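Local coordinates for Per a 4 allergen (Periplaneta americana, PDB 3EBW), which is a major cockroach allergen with a lipocalin-like beta barrel and, as in other lipocalins, probably carries small hydrophobic ligands, at residues E24-P29 against L147-M152; S9-D14 against W76-F81; L13-Y18 against Y95-T100. One frame throughout, in Å; residues are numbered along the deposited sequence.

All three contacts pack a loop against or beside the antiparallel sheet that curls into the barrel. Contacts 2 and 3 share Leu13 and Asp14; their centres lie about 6 Å apart, and strands 80-83 and 93-100, which follow each other in the chain, pair side by side between them. The chain before strand 20-27 packs on residues 76-81 and on strand 93-100, with Leu13 meeting both. Contact 1 is separate, with its centre about 22 Å from that of contact 2 and about 18 Å from that of contact 3, where the chain after helix 132-142 packs on strand 20-27. In contact 2 the Phe81 side chain comes within about 5 Å of a bound polyether, probably from the crystallisation liquor.

Contact 1 of 3, residues E24-P29 against L147-M152; sequences ELFRTP and LSLDDM
Leu149 lies over one face of the Phe26 ring, a CH-pi contact central to the packing. Leu149 CG stands 3.7 Å from the centroid of the Phe26 ring and 8° off the normal, while Leu149 CD1 reaches Phe26 CG at 3.6 Å. The two side chains cross at about a right angle. Phe26 CG, anti to the carbonyl carbon and beside the backbone N (chi1 -59°), puts the ring under Leu149. At the ring's edge, near its plane, lies the carbonyl O of Met152. Met152, a selenomethionine, meets the strand with its CB and CG: CB is 3.2 Å from Arg27 O and CG 4.2 Å from Phe26 CB. Pro29 extends the apolar surface, its CD meeting Met152 CB at 4.4 Å.

Phe26 touches Pro154, and both Phe26 and Leu149 pack on Lys135 of helix 132-142. Arg27 leaves the backbone away from 147-152, and its guanidinium forms a salt bridge with Glu153 and a hydrogen bond to Phe36 O. Leu25 and Phe26 both face Ile123, a classic beta bulge in strand 20-27. A helix laid against the barrel, then a chain returning to pair with the first strand through residues 153-154, is characteristic of lipocalins.

Contact 2 of 3, residues S9-D14 against W76-F81; sequences SFTGLD and WTEDTF. Unlike the reference sequence in segment 76-81: Asp79 (reference Asn).
Trp76 presents the edge of its indole to the backbone of Leu13: NE1 gives a weak hydrogen bond to Leu13 O, 3.1 Å long and bent to 134° at the hydrogen. Farther round the same ring, Trp76 CZ2 lies 3.7 Å from Asp14 OD1, an oblique approach in which carboxylate and indole run side by side with their planes 29° apart. The Phe10 ring also receives its neighbour at the edge, where Asp79 CB sits near the ring plane. The approach of Leu13 CD2 to Phe81 is oblique, at 4.3 Å from CD1 of that ring.

Between the aromatic groups, one backbone hydrogen bond and a bond from the Gly12 amide to the Glu78 carboxylate join the two loops. Leu13 N donates to Glu78 O over 3.0 Å in a fairly straight bond, its nitrogen tilted from the carbonyl plane. Thr11 CA makes a CA-H...O contact with the same oxygen. Glu78 bends at chi2 (51°), bringing its carboxylate to Gly12, where the anti lone pair of OE2 accepts the backbone N-H in a clearly bent bond whose short length is doubtful at this resolution. On the way, Glu78 CG passes Thr11 CB at 3.7 Å. Leu13 starts out toward the 76-81 segment, and its CD2 lies 3.5 Å from Thr80 N, with CG near Trp76 CD1.

Asp14 OD1 has its principal polar partner in Thr16 OG1, and Asp14 N is bonded to Tyr102 OH. Much of this contact is at the surface, but Leu13 and Phe81 are buried. The 9-14 loop leads toward strand 20-27, while residues 76-81 run into strand 80-83, which pairs antiparallel with strand 93-100 through Phe81 and Tyr95; Asp79, just ahead of it, bonds with Met97, and Phe10 lies against Met97 and Thr100.

Contact 3 of 3, residues L13-Y18 against Y95-T100; sequences LDMTKY and YFMVGT. Unlike the reference sequence in segment 95-100: Val98 (reference Ile).
Met97, built as selenomethionine, gathers most of the apolar contacts on its terminal methyl. Met97 CE lies 3.3 Å from Tyr18 CE1 and 3.8 Å from Leu13 CD1, and SE of Met15, also a selenomethionine, approaches it at 4.3 Å. Bends at chi2 (58°) and chi3 (89°) curl the chain of Met97 so that CE arrives among these three. Leu13 crosses Met97 at about a right angle, its CD2 also meeting Met97 CB at 3.9 Å.

The aromatic contact is of the Met-aromatic kind: the selenium of Met97 stands 5.4 Å from the Tyr18 ring centroid, 45° off the normal, and the two side chains come from opposite directions. Tyr18 stacks on Trp22, which by sequence belongs to the Gly-X-Trp signature of lipocalins, and its backbone O accepts a hydrogen bond from Trp22 NE1. In that family the chain leading into the first strand commonly closes one end of the barrel, consistent with the burial seen here.

Polar groups are held mainly by partners beyond the interface. Tyr18 OH is hydrogen-bonded to Ser106 OG. Thr100 OG1 lies at the edge of the Tyr18 ring and bonds with Tyr102 N and Tyr105 O. Within the 13-18 loop, Lys17 N donates to Asp14 O.

Contact 1 of 3, residues E24-P29 against L147-M152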
ATOM      1  N   GLU A  24       1.039  -2.804  16.289  1.00 39.02           N
ATOM      2  CA  GLU A  24       1.267  -2.081  15.045  1.00 38.65           C
ATOM      3  C   GLU A  24      -0.061  -1.461  14.603  1.00 37.44           C
ATOM      4  O   GLU A  24      -0.950  -2.164  14.159  1.00 36.03           O
ATOM      5  CB  GLU A  24       1.809  -3.039  13.983  1.00 45.21           C
ATOM      6  CG  GLU A  24       2.054  -2.407  12.639  1.00 45.35           C
ATOM      7  CD  GLU A  24       2.984  -3.247  11.778  1.00 47.63           C
ATOM      8  OE1 GLU A  24       3.040  -3.013  10.554  1.00 46.69           O
ATOM      9  OE2 GLU A  24       3.667  -4.144  12.328  1.00 47.91           O
ATOM     10  N   LEU A  25      -0.200  -0.149  14.746  1.00 63.69           N
ATOM     11  CA  LEU A  25      -1.450   0.500  14.386  1.00 64.71           C
ATOM     12  C   LEU A  25      -1.554   1.033  12.967  1.00 66.39           C
ATOM     13  O   LEU A  25      -2.649   1.103  12.418  1.00 66.94           O
ATOM     14  CB  LEU A  25      -1.757   1.598  15.385  1.00 37.40           C
ATOM     15  CG  LEU A  25      -1.784   1.065  16.817  1.00 36.93           C
ATOM     16  CD1 LEU A  25      -2.346   2.150  17.762  1.00 35.42           C
ATOM     17  CD2 LEU A  25      -2.600  -0.230  16.874  1.00 35.71           C
ATOM     18  N   PHE A  26      -0.431   1.433  12.380  1.00 55.06           N
ATOM     19  CA  PHE A  26      -0.420   1.897  11.001  1.00 54.70           C
ATOM     20  C   PHE A  26       0.879   1.395  10.418  1.00 54.89           C
ATOM     21  O   PHE A  26       1.816   1.129  11.161  1.00 55.82           O
ATOM     22  CB  PHE A  26      -0.459   3.412  10.922  1.00 58.14           C
ATOM     23  CG  PHE A  26      -1.643   4.007  11.577  1.00 59.72           C
ATOM     24  CD1 PHE A  26      -1.732   4.050  12.952  1.00 60.93           C
ATOM     25  CD2 PHE A  26      -2.681   4.519  10.823  1.00 61.03           C
ATOM     26  CE1 PHE A  26      -2.846   4.603  13.571  1.00 62.31           C
ATOM     27  CE2 PHE A  26      -3.793   5.071  11.425  1.00 59.99           C
ATOM     28  CZ  PHE A  26      -3.884   5.114  12.798  1.00 61.01           C
ATOM     29  N   ARG A  27       0.939   1.261   9.101  1.00 53.53           N
ATOM     30  CA  ARG A  27       2.149   0.782   8.454  1.00 53.20           C
ATOM     31  C   ARG A  27       2.157   1.205   7.001  1.00 53.82           C
ATOM     32  O   ARG A  27       1.103   1.433   6.410  1.00 54.44           O
ATOM     33  CB  ARG A  27       2.216  -0.744   8.492  1.00 53.47           C
ATOM     34  CG  ARG A  27       1.173  -1.397   7.586  1.00 54.31           C
ATOM     35  CD  ARG A  27       1.424  -2.864   7.314  1.00 57.59           C
ATOM     36  NE  ARG A  27       0.631  -3.733   8.181  1.00 59.98           N
ATOM     37  CZ  ARG A  27      -0.165  -4.709   7.746  1.00 61.18           C
ATOM     38  NH1 ARG A  27      -0.288  -4.955   6.447  1.00 62.07           N
ATOM     39  NH2 ARG A  27      -0.845  -5.439   8.615  1.00 61.74           N
ATOM     40  N   THR A  28       3.346   1.309   6.426  1.00 47.10           N
ATOM     41  CA  THR A  28       3.470   1.632   5.022  1.00 48.81           C
ATOM     42  C   THR A  28       2.990   0.354   4.361  1.00 48.71           C
ATOM     43  O   THR A  28       3.474  -0.727   4.696  1.00 52.59           O
ATOM     44  CB  THR A  28       4.943   1.859   4.623  1.00 53.53           C
ATOM     45  OG1 THR A  28       5.353   3.168   5.028  1.00 53.33           O
ATOM     46  CG2 THR A  28       5.136   1.688   3.114  1.00 52.85           C
ATOM     47  N   PRO A  29       2.022   0.447   3.438  1.00 47.81           N
ATOM     48  CA  PRO A  29       1.463  -0.702   2.714  1.00 48.69           C
ATOM     49  C   PRO A  29       2.589  -1.419   1.993  1.00 45.95           C
ATOM     50  O   PRO A  29       3.452  -0.767   1.437  1.00 48.59           O
ATOM     51  CB  PRO A  29       0.517  -0.050   1.715  1.00 65.24           C
ATOM     52  CG  PRO A  29       0.125   1.214   2.373  1.00 65.38           C
ATOM     53  CD  PRO A  29       1.405   1.700   2.985  1.00 66.00           C
ATOM     54  N   LEU A 147       5.106  12.436   5.486  1.00 62.09           N
ATOM     55  CA  LEU A 147       4.257  11.283   5.743  1.00 61.94           C
ATOM     56  C   LEU A 147       3.275  11.788   6.759  1.00 61.54           C
ATOM     57  O   LEU A 147       3.546  12.765   7.459  1.00 61.73           O
ATOM     58  CB  LEU A 147       5.015  10.108   6.380  1.00 59.24           C
ATOM     59  CG  LEU A 147       5.889   9.088   5.643  1.00 58.43           C
ATOM     60  CD1 LEU A 147       5.059   8.165   4.782  1.00 58.24           C
ATOM     61  CD2 LEU A 147       6.916   9.827   4.846  1.00 57.76           C
ATOM     62  N   SER A 148       2.142  11.104   6.848  1.00 40.79           N
ATOM     63  CA  SER A 148       1.102  11.466   7.786  1.00 41.07           C
ATOM     64  C   SER A 148       0.359  10.200   8.143  1.00 41.45           C
ATOM     65  O   SER A 148       0.318   9.242   7.374  1.00 40.12           O
ATOM     66  CB  SER A 148       0.138  12.449   7.154  1.00 60.96           C
ATOM     67  OG  SER A 148      -1.035  12.506   7.932  1.00 62.74           O
ATOM     68  N   LEU A 149      -0.268  10.198   9.299  1.00 58.70           N
ATOM     69  CA  LEU A 149      -0.957   9.013   9.728  1.00 61.04           C
ATOM     70  C   LEU A 149      -1.990   8.483   8.736  1.00 62.02           C
ATOM     71  O   LEU A 149      -2.281   7.289   8.730  1.00 64.52           O
ATOM     72  CB  LEU A 149      -1.581   9.283  11.086  1.00 50.16           C
ATOM     73  CG  LEU A 149      -1.579   8.080  12.007  1.00 51.85           C
ATOM     74  CD1 LEU A 149      -0.250   7.346  11.865  1.00 53.20           C
ATOM     75  CD2 LEU A 149      -1.834   8.533  13.437  1.00 51.40           C
ATOM     76  N   ASP A 150      -2.524   9.350   7.879  1.00 86.43           N
ATOM     77  CA  ASP A 150      -3.544   8.935   6.905  1.00 86.55           C
ATOM     78  C   ASP A 150      -2.958   8.758   5.510  1.00 86.27           C
ATOM     79  O   ASP A 150      -3.658   8.824   4.496  1.00 85.19           O
ATOM     80  CB  ASP A 150      -4.679   9.965   6.873  1.00104.07           C
ATOM     81  CG  ASP A 150      -4.202  11.342   6.454  1.00105.91           C
ATOM     82  OD1 ASP A 150      -4.940  12.328   6.672  1.00108.15           O
ATOM     83  OD2 ASP A 150      -3.087  11.438   5.899  1.00107.36           O
ATOM     84  N   ASP A 151      -1.657   8.520   5.482  1.00 80.14           N
ATOM     85  CA  ASP A 151      -0.922   8.336   4.242  1.00 78.92           C
ATOM     86  C   ASP A 151      -0.507   6.869   4.202  1.00 77.40           C
ATOM     87  O   ASP A 151       0.115   6.402   3.248  1.00 77.31           O
ATOM     88  CB  ASP A 151       0.311   9.250   4.260  1.00 71.82           C
ATOM     89  CG  ASP A 151       0.668   9.784   2.894  1.00 72.03           C
ATOM     90  OD1 ASP A 151       1.571  10.643   2.826  1.00 73.69           O
ATOM     91  OD2 ASP A 151       0.053   9.350   1.899  1.00 69.90           O
HETATM   92  N   MSE A 152      -0.863   6.150   5.261  1.00 65.65           N
HETATM   93  CA  MSE A 152      -0.541   4.739   5.363  1.00 64.64           C
HETATM   94  C   MSE A 152      -1.670   3.867   5.905  1.00 62.87           C
HETATM   95  O   MSE A 152      -2.623   4.353   6.508  1.00 62.26           O
HETATM   96  CB  MSE A 152       0.717   4.569   6.194  1.00 73.80           C
HETATM   97  CG  MSE A 152       0.722   5.378   7.439  1.00 76.61           C
HETATM   98 SE   MSE A 152       2.527   5.694   7.976  1.00 80.95          SE
HETATM   99  CE  MSE A 152       2.121   6.879   9.455  1.00 79.43           C
TER

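Contact 2 of 3, residues S9-D14 against W76-F81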
ATOM      1  N   SER A   9      15.984  11.980  13.513  1.00 54.32           N
ATOM      2  CA  SER A   9      16.699  12.988  14.275  1.00 53.05           C
ATOM      3  C   SER A   9      16.450  12.681  15.731  1.00 54.17           C
ATOM      4  O   SER A   9      16.376  13.568  16.577  1.00 56.31           O
ATOM      5  CB  SER A   9      16.149  14.376  13.952  1.00 42.61           C
ATOM      6  OG  SER A   9      14.862  14.555  14.542  1.00 41.01           O
ATOM      7  N   PHE A  10      16.296  11.401  16.012  1.00 60.17           N
ATOM      8  CA  PHE A  10      16.028  10.934  17.358  1.00 58.18           C
ATOM      9  C   PHE A  10      17.391  10.586  17.937  1.00 58.04           C
ATOM     10  O   PHE A  10      18.363  10.472  17.186  1.00 58.39           O
ATOM     11  CB  PHE A  10      15.131   9.697  17.249  1.00 44.60           C
ATOM     12  CG  PHE A  10      14.695   9.122  18.560  1.00 42.24           C
ATOM     13  CD1 PHE A  10      13.706   9.733  19.309  1.00 40.71           C
ATOM     14  CD2 PHE A  10      15.242   7.928  19.021  1.00 41.37           C
ATOM     15  CE1 PHE A  10      13.257   9.166  20.499  1.00 41.21           C
ATOM     16  CE2 PHE A  10      14.809   7.354  20.204  1.00 43.05           C
ATOM     17  CZ  PHE A  10      13.806   7.973  20.950  1.00 42.83           C
ATOM     18  N   THR A  11      17.466  10.458  19.260  1.00 42.45           N
ATOM     19  CA  THR A  11      18.705  10.075  19.942  1.00 43.38           C
ATOM     20  C   THR A  11      18.358   9.670  21.349  1.00 44.39           C
ATOM     21  O   THR A  11      17.239   9.915  21.814  1.00 45.02           O
ATOM     22  CB  THR A  11      19.700  11.207  20.114  1.00 62.26           C
ATOM     23  OG1 THR A  11      19.100  12.203  20.949  1.00 60.45           O
ATOM     24  CG2 THR A  11      20.125  11.791  18.776  1.00 60.82           C
ATOM     25  N   GLY A  12      19.341   9.080  22.030  1.00 55.32           N
ATOM     26  CA  GLY A  12      19.150   8.639  23.398  1.00 54.75           C
ATOM     27  C   GLY A  12      18.326   7.372  23.446  1.00 55.25           C
ATOM     28  O   GLY A  12      17.724   7.059  24.472  1.00 54.87           O
ATOM     29  N   LEU A  13      18.302   6.646  22.328  1.00 52.93           N
ATOM     30  CA  LEU A  13      17.541   5.414  22.230  1.00 51.04           C
ATOM     31  C   LEU A  13      18.019   4.423  23.291  1.00 52.38           C
ATOM     32  O   LEU A  13      19.203   4.195  23.448  1.00 52.74           O
ATOM     33  CB  LEU A  13      17.679   4.813  20.823  1.00 43.58           C
ATOM     34  CG  LEU A  13      17.018   3.439  20.620  1.00 40.48           C
ATOM     35  CD1 LEU A  13      15.522   3.518  20.904  1.00 38.90           C
ATOM     36  CD2 LEU A  13      17.306   2.953  19.221  1.00 40.11           C
ATOM     37  N   ASP A  14      17.076   3.843  24.015  1.00 52.87           N
ATOM     38  CA  ASP A  14      17.381   2.885  25.064  1.00 52.06           C
ATOM     39  C   ASP A  14      16.414   1.683  24.939  1.00 52.12           C
ATOM     40  O   ASP A  14      15.341   1.649  25.550  1.00 49.76           O
ATOM     41  CB  ASP A  14      17.254   3.590  26.426  1.00 42.21           C
ATOM     42  CG  ASP A  14      17.584   2.686  27.595  1.00 41.32           C
ATOM     43  OD1 ASP A  14      18.159   1.606  27.376  1.00 39.72           O
ATOM     44  OD2 ASP A  14      17.275   3.054  28.746  1.00 42.12           O
ATOM     45  N   TRP A  76      22.503  -1.706  19.398  1.00 44.52           N
ATOM     46  CA  TRP A  76      21.689  -0.535  19.136  1.00 47.13           C
ATOM     47  C   TRP A  76      22.446   0.753  19.372  1.00 48.42           C
ATOM     48  O   TRP A  76      23.082   0.950  20.405  1.00 50.60           O
ATOM     49  CB  TRP A  76      20.390  -0.581  19.956  1.00 46.13           C
ATOM     50  CG  TRP A  76      20.416  -0.103  21.369  1.00 48.31           C
ATOM     51  CD1 TRP A  76      20.416   1.198  21.802  1.00 48.13           C
ATOM     52  CD2 TRP A  76      20.259  -0.913  22.545  1.00 48.79           C
ATOM     53  NE1 TRP A  76      20.247   1.242  23.177  1.00 48.18           N
ATOM     54  CE2 TRP A  76      20.148  -0.040  23.649  1.00 48.24           C
ATOM     55  CE3 TRP A  76      20.187  -2.291  22.769  1.00 49.37           C
ATOM     56  CZ2 TRP A  76      19.967  -0.506  24.946  1.00 48.39           C
ATOM     57  CZ3 TRP A  76      20.005  -2.745  24.058  1.00 48.69           C
ATOM     58  CH2 TRP A  76      19.895  -1.858  25.128  1.00 48.91           C
ATOM     59  N   THR A  77      22.404   1.618  18.372  1.00 43.29           N
ATOM     60  CA  THR A  77      23.070   2.905  18.419  1.00 44.86           C
ATOM     61  C   THR A  77      22.207   3.988  19.039  1.00 44.74           C
ATOM     62  O   THR A  77      21.249   3.705  19.753  1.00 44.42           O
ATOM     63  CB  THR A  77      23.482   3.337  17.034  1.00 55.61           C
ATOM     64  OG1 THR A  77      23.964   2.195  16.335  1.00 55.00           O
ATOM     65  CG2 THR A  77      24.619   4.353  17.113  1.00 60.54           C
ATOM     66  N   GLU A  78      22.570   5.233  18.768  1.00 57.25           N
ATOM     67  CA  GLU A  78      21.881   6.390  19.312  1.00 58.20           C
ATOM     68  C   GLU A  78      20.421   6.467  18.855  1.00 57.81           C
ATOM     69  O   GLU A  78      19.559   6.946  19.594  1.00 57.30           O
ATOM     70  CB  GLU A  78      22.662   7.647  18.928  1.00 66.44           C
ATOM     71  CG  GLU A  78      22.507   8.795  19.914  1.00 69.76           C
ATOM     72  CD  GLU A  78      22.771   8.377  21.341  1.00 70.12           C
ATOM     73  OE1 GLU A  78      23.929   8.038  21.664  1.00 69.66           O
ATOM     74  OE2 GLU A  78      21.812   8.380  22.141  1.00 69.88           O
ATOM     75  N   ASP A  79      20.144   5.970  17.652  1.00 48.62           N
ATOM     76  CA  ASP A  79      18.780   5.958  17.108  1.00 47.45           C
ATOM     77  C   ASP A  79      18.640   4.810  16.099  1.00 47.68           C
ATOM     78  O   ASP A  79      18.010   4.955  15.053  1.00 46.51           O
ATOM     79  CB  ASP A  79      18.504   7.272  16.404  1.00 38.86           C
ATOM     80  CG  ASP A  79      19.390   7.472  15.174  1.00 39.03           C
ATOM     81  OD1 ASP A  79      20.295   6.644  14.934  1.00 39.62           O
ATOM     82  OD2 ASP A  79      19.178   8.464  14.442  1.00 40.93           O
ATOM     83  N   THR A  80      19.229   3.664  16.423  1.00 55.48           N
ATOM     84  CA  THR A  80      19.214   2.518  15.530  1.00 53.59           C
ATOM     85  C   THR A  80      19.194   1.242  16.323  1.00 51.11           C
ATOM     86  O   THR A  80      19.730   1.209  17.404  1.00 49.79           O
ATOM     87  CB  THR A  80      20.484   2.541  14.665  1.00 66.69           C
ATOM     88  OG1 THR A  80      20.229   3.321  13.496  1.00 67.98           O
ATOM     89  CG2 THR A  80      20.947   1.141  14.299  1.00 66.60           C
ATOM     90  N   PHE A  81      18.541   0.198  15.827  1.00 46.77           N
ATOM     91  CA  PHE A  81      18.604  -1.061  16.555  1.00 47.06           C
ATOM     92  C   PHE A  81      18.640  -2.211  15.589  1.00 46.77           C
ATOM     93  O   PHE A  81      18.064  -2.135  14.524  1.00 48.48           O
ATOM     94  CB  PHE A  81      17.472  -1.214  17.583  1.00 41.04           C
ATOM     95  CG  PHE A  81      16.094  -1.262  17.004  1.00 41.27           C
ATOM     96  CD1 PHE A  81      15.369  -0.094  16.819  1.00 41.01           C
ATOM     97  CD2 PHE A  81      15.485  -2.482  16.724  1.00 40.53           C
ATOM     98  CE1 PHE A  81      14.061  -0.148  16.374  1.00 43.25           C
ATOM     99  CE2 PHE A  81      14.184  -2.537  16.279  1.00 38.89           C
ATOM    100  CZ  PHE A  81      13.471  -1.375  16.104  1.00 42.30           C
TER

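Contact 3 of 3, residues L13-Y18 against Y95-T100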
ATOM      1  N   LEU A  13      18.302   6.646  22.328  1.00 52.93           N
ATOM      2  CA  LEU A  13      17.541   5.414  22.230  1.00 51.04           C
ATOM      3  C   LEU A  13      18.019   4.423  23.291  1.00 52.38           C
ATOM      4  O   LEU A  13      19.203   4.195  23.448  1.00 52.74           O
ATOM      5  CB  LEU A  13      17.679   4.813  20.823  1.00 43.58           C
ATOM      6  CG  LEU A  13      17.018   3.439  20.620  1.00 40.48           C
ATOM      7  CD1 LEU A  13      15.522   3.518  20.904  1.00 38.90           C
ATOM      8  CD2 LEU A  13      17.306   2.953  19.221  1.00 40.11           C
ATOM      9  N   ASP A  14      17.076   3.843  24.015  1.00 52.87           N
ATOM     10  CA  ASP A  14      17.381   2.885  25.064  1.00 52.06           C
ATOM     11  C   ASP A  14      16.414   1.683  24.939  1.00 52.12           C
ATOM     12  O   ASP A  14      15.341   1.649  25.550  1.00 49.76           O
ATOM     13  CB  ASP A  14      17.254   3.590  26.426  1.00 42.21           C
ATOM     14  CG  ASP A  14      17.584   2.686  27.595  1.00 41.32           C
ATOM     15  OD1 ASP A  14      18.159   1.606  27.376  1.00 39.72           O
ATOM     16  OD2 ASP A  14      17.275   3.054  28.746  1.00 42.12           O
HETATM   17  N   MSE A  15      16.818   0.703  24.132  1.00 45.23           N
HETATM   18  CA  MSE A  15      16.013  -0.485  23.889  1.00 47.23           C
HETATM   19  C   MSE A  15      15.575  -1.181  25.152  1.00 48.01           C
HETATM   20  O   MSE A  15      14.788  -2.105  25.115  1.00 48.26           O
HETATM   21  CB  MSE A  15      16.751  -1.461  22.968  1.00 58.66           C
HETATM   22  CG  MSE A  15      16.850  -0.960  21.533  1.00 60.50           C
HETATM   23 SE   MSE A  15      15.107  -0.456  20.769  1.00 63.21          SE
HETATM   24  CE  MSE A  15      14.623  -2.218  20.126  1.00 61.78           C
ATOM     25  N   THR A  16      16.072  -0.729  26.285  1.00 56.88           N
ATOM     26  CA  THR A  16      15.677  -1.337  27.530  1.00 59.40           C
ATOM     27  C   THR A  16      14.359  -0.698  27.918  1.00 59.75           C
ATOM     28  O   THR A  16      13.507  -1.344  28.507  1.00 60.19           O
ATOM     29  CB  THR A  16      16.727  -1.093  28.605  1.00 67.39           C
ATOM     30  OG1 THR A  16      18.022  -1.328  28.043  1.00 69.96           O
ATOM     31  CG2 THR A  16      16.525  -2.050  29.763  1.00 67.38           C
ATOM     32  N   LYS A  17      14.194   0.575  27.574  1.00 84.35           N
ATOM     33  CA  LYS A  17      12.959   1.296  27.867  1.00 84.10           C
ATOM     34  C   LYS A  17      11.901   0.973  26.811  1.00 83.98           C
ATOM     35  O   LYS A  17      10.759   1.425  26.897  1.00 84.27           O
ATOM     36  CB  LYS A  17      13.208   2.805  27.869  1.00 73.86           C
ATOM     37  CG  LYS A  17      13.904   3.357  29.102  1.00 76.59           C
ATOM     38  CD  LYS A  17      14.048   4.868  28.971  1.00 77.44           C
ATOM     39  CE  LYS A  17      14.660   5.516  30.190  1.00 77.31           C
ATOM     40  NZ  LYS A  17      14.989   6.932  29.875  1.00 78.00           N
ATOM     41  N   TYR A  18      12.297   0.195  25.808  1.00 50.05           N
ATOM     42  CA  TYR A  18      11.405  -0.182  24.725  1.00 49.33           C
ATOM     43  C   TYR A  18      10.762  -1.516  25.033  1.00 48.79           C
ATOM     44  O   TYR A  18       9.969  -2.028  24.256  1.00 48.67           O
ATOM     45  CB  TYR A  18      12.187  -0.294  23.423  1.00 47.16           C
ATOM     46  CG  TYR A  18      11.307  -0.158  22.209  1.00 46.75           C
ATOM     47  CD1 TYR A  18      10.781   1.080  21.846  1.00 46.31           C
ATOM     48  CD2 TYR A  18      10.966  -1.273  21.446  1.00 46.51           C
ATOM     49  CE1 TYR A  18       9.939   1.203  20.763  1.00 44.55           C
ATOM     50  CE2 TYR A  18      10.128  -1.160  20.367  1.00 44.70           C
ATOM     51  CZ  TYR A  18       9.608   0.080  20.024  1.00 45.44           C
ATOM     52  OH  TYR A  18       8.731   0.182  18.962  1.00 44.15           O
ATOM     53  N   TYR A  95      17.218  -1.347  11.764  1.00 42.99           N
ATOM     54  CA  TYR A  95      16.043  -0.474  11.783  1.00 41.31           C
ATOM     55  C   TYR A  95      16.340   0.867  12.477  1.00 40.26           C
ATOM     56  O   TYR A  95      17.069   0.912  13.484  1.00 41.25           O
ATOM     57  CB  TYR A  95      14.923  -1.166  12.557  1.00 44.42           C
ATOM     58  CG  TYR A  95      14.461  -2.446  11.937  1.00 44.01           C
ATOM     59  CD1 TYR A  95      13.450  -2.440  10.984  1.00 45.22           C
ATOM     60  CD2 TYR A  95      15.025  -3.656  12.294  1.00 43.23           C
ATOM     61  CE1 TYR A  95      13.010  -3.611  10.403  1.00 44.66           C
ATOM     62  CE2 TYR A  95      14.602  -4.831  11.723  1.00 42.12           C
ATOM     63  CZ  TYR A  95      13.592  -4.808  10.779  1.00 45.07           C
ATOM     64  OH  TYR A  95      13.130  -5.971  10.212  1.00 46.83           O
ATOM     65  N   PHE A  96      15.751   1.945  11.961  1.00 27.38           N
ATOM     66  CA  PHE A  96      15.927   3.297  12.502  1.00 25.56           C
ATOM     67  C   PHE A  96      14.794   3.679  13.426  1.00 24.97           C
ATOM     68  O   PHE A  96      13.659   3.534  13.076  1.00 24.99           O
ATOM     69  CB  PHE A  96      16.000   4.303  11.361  1.00 42.83           C
ATOM     70  CG  PHE A  96      17.169   4.090  10.472  1.00 42.49           C
ATOM     71  CD1 PHE A  96      18.271   4.933  10.537  1.00 41.98           C
ATOM     72  CD2 PHE A  96      17.216   2.988   9.623  1.00 43.47           C
ATOM     73  CE1 PHE A  96      19.403   4.666   9.771  1.00 43.26           C
ATOM     74  CE2 PHE A  96      18.341   2.718   8.859  1.00 40.79           C
ATOM     75  CZ  PHE A  96      19.436   3.558   8.932  1.00 43.14           C
HETATM   76  N   MSE A  97      15.104   4.178  14.612  1.00 45.79           N
HETATM   77  CA  MSE A  97      14.072   4.578  15.538  1.00 48.32           C
HETATM   78  C   MSE A  97      13.751   6.013  15.206  1.00 50.62           C
HETATM   79  O   MSE A  97      14.406   6.908  15.698  1.00 52.36           O
HETATM   80  CB  MSE A  97      14.592   4.502  16.954  1.00 56.46           C
HETATM   81  CG  MSE A  97      13.600   4.969  17.961  1.00 60.54           C
HETATM   82 SE   MSE A  97      11.982   3.930  17.813  1.00 69.25          SE
HETATM   83  CE  MSE A  97      12.414   2.483  19.039  1.00 64.98           C
ATOM     84  N   VAL A  98      12.749   6.244  14.368  1.00 61.98           N
ATOM     85  CA  VAL A  98      12.380   7.603  13.982  1.00 62.11           C
ATOM     86  C   VAL A  98      11.831   8.479  15.111  1.00 64.37           C
ATOM     87  O   VAL A  98      12.063   9.693  15.130  1.00 64.27           O
ATOM     88  CB  VAL A  98      11.365   7.558  12.849  1.00 51.11           C
ATOM     89  CG1 VAL A  98      10.888   8.963  12.490  1.00 49.35           C
ATOM     90  CG2 VAL A  98      11.992   6.866  11.660  1.00 48.62           C
ATOM     91  N   GLY A  99      11.109   7.876  16.051  1.00 55.05           N
ATOM     92  CA  GLY A  99      10.566   8.646  17.151  1.00 56.62           C
ATOM     93  C   GLY A  99       9.713   7.864  18.131  1.00 59.34           C
ATOM     94  O   GLY A  99       8.829   7.106  17.737  1.00 60.39           O
ATOM     95  N   THR A 100       9.963   8.045  19.422  1.00 55.16           N
ATOM     96  CA  THR A 100       9.172   7.349  20.422  1.00 56.34           C
ATOM     97  C   THR A 100       9.221   7.969  21.828  1.00 57.47           C
ATOM     98  O   THR A 100      10.145   8.701  22.170  1.00 58.28           O
ATOM     99  CB  THR A 100       9.598   5.894  20.527  1.00 59.24           C
ATOM    100  OG1 THR A 100       8.746   5.239  21.470  1.00 59.89           O
ATOM    101  CG2 THR A 100      11.052   5.787  21.008  1.00 59.76           C
TER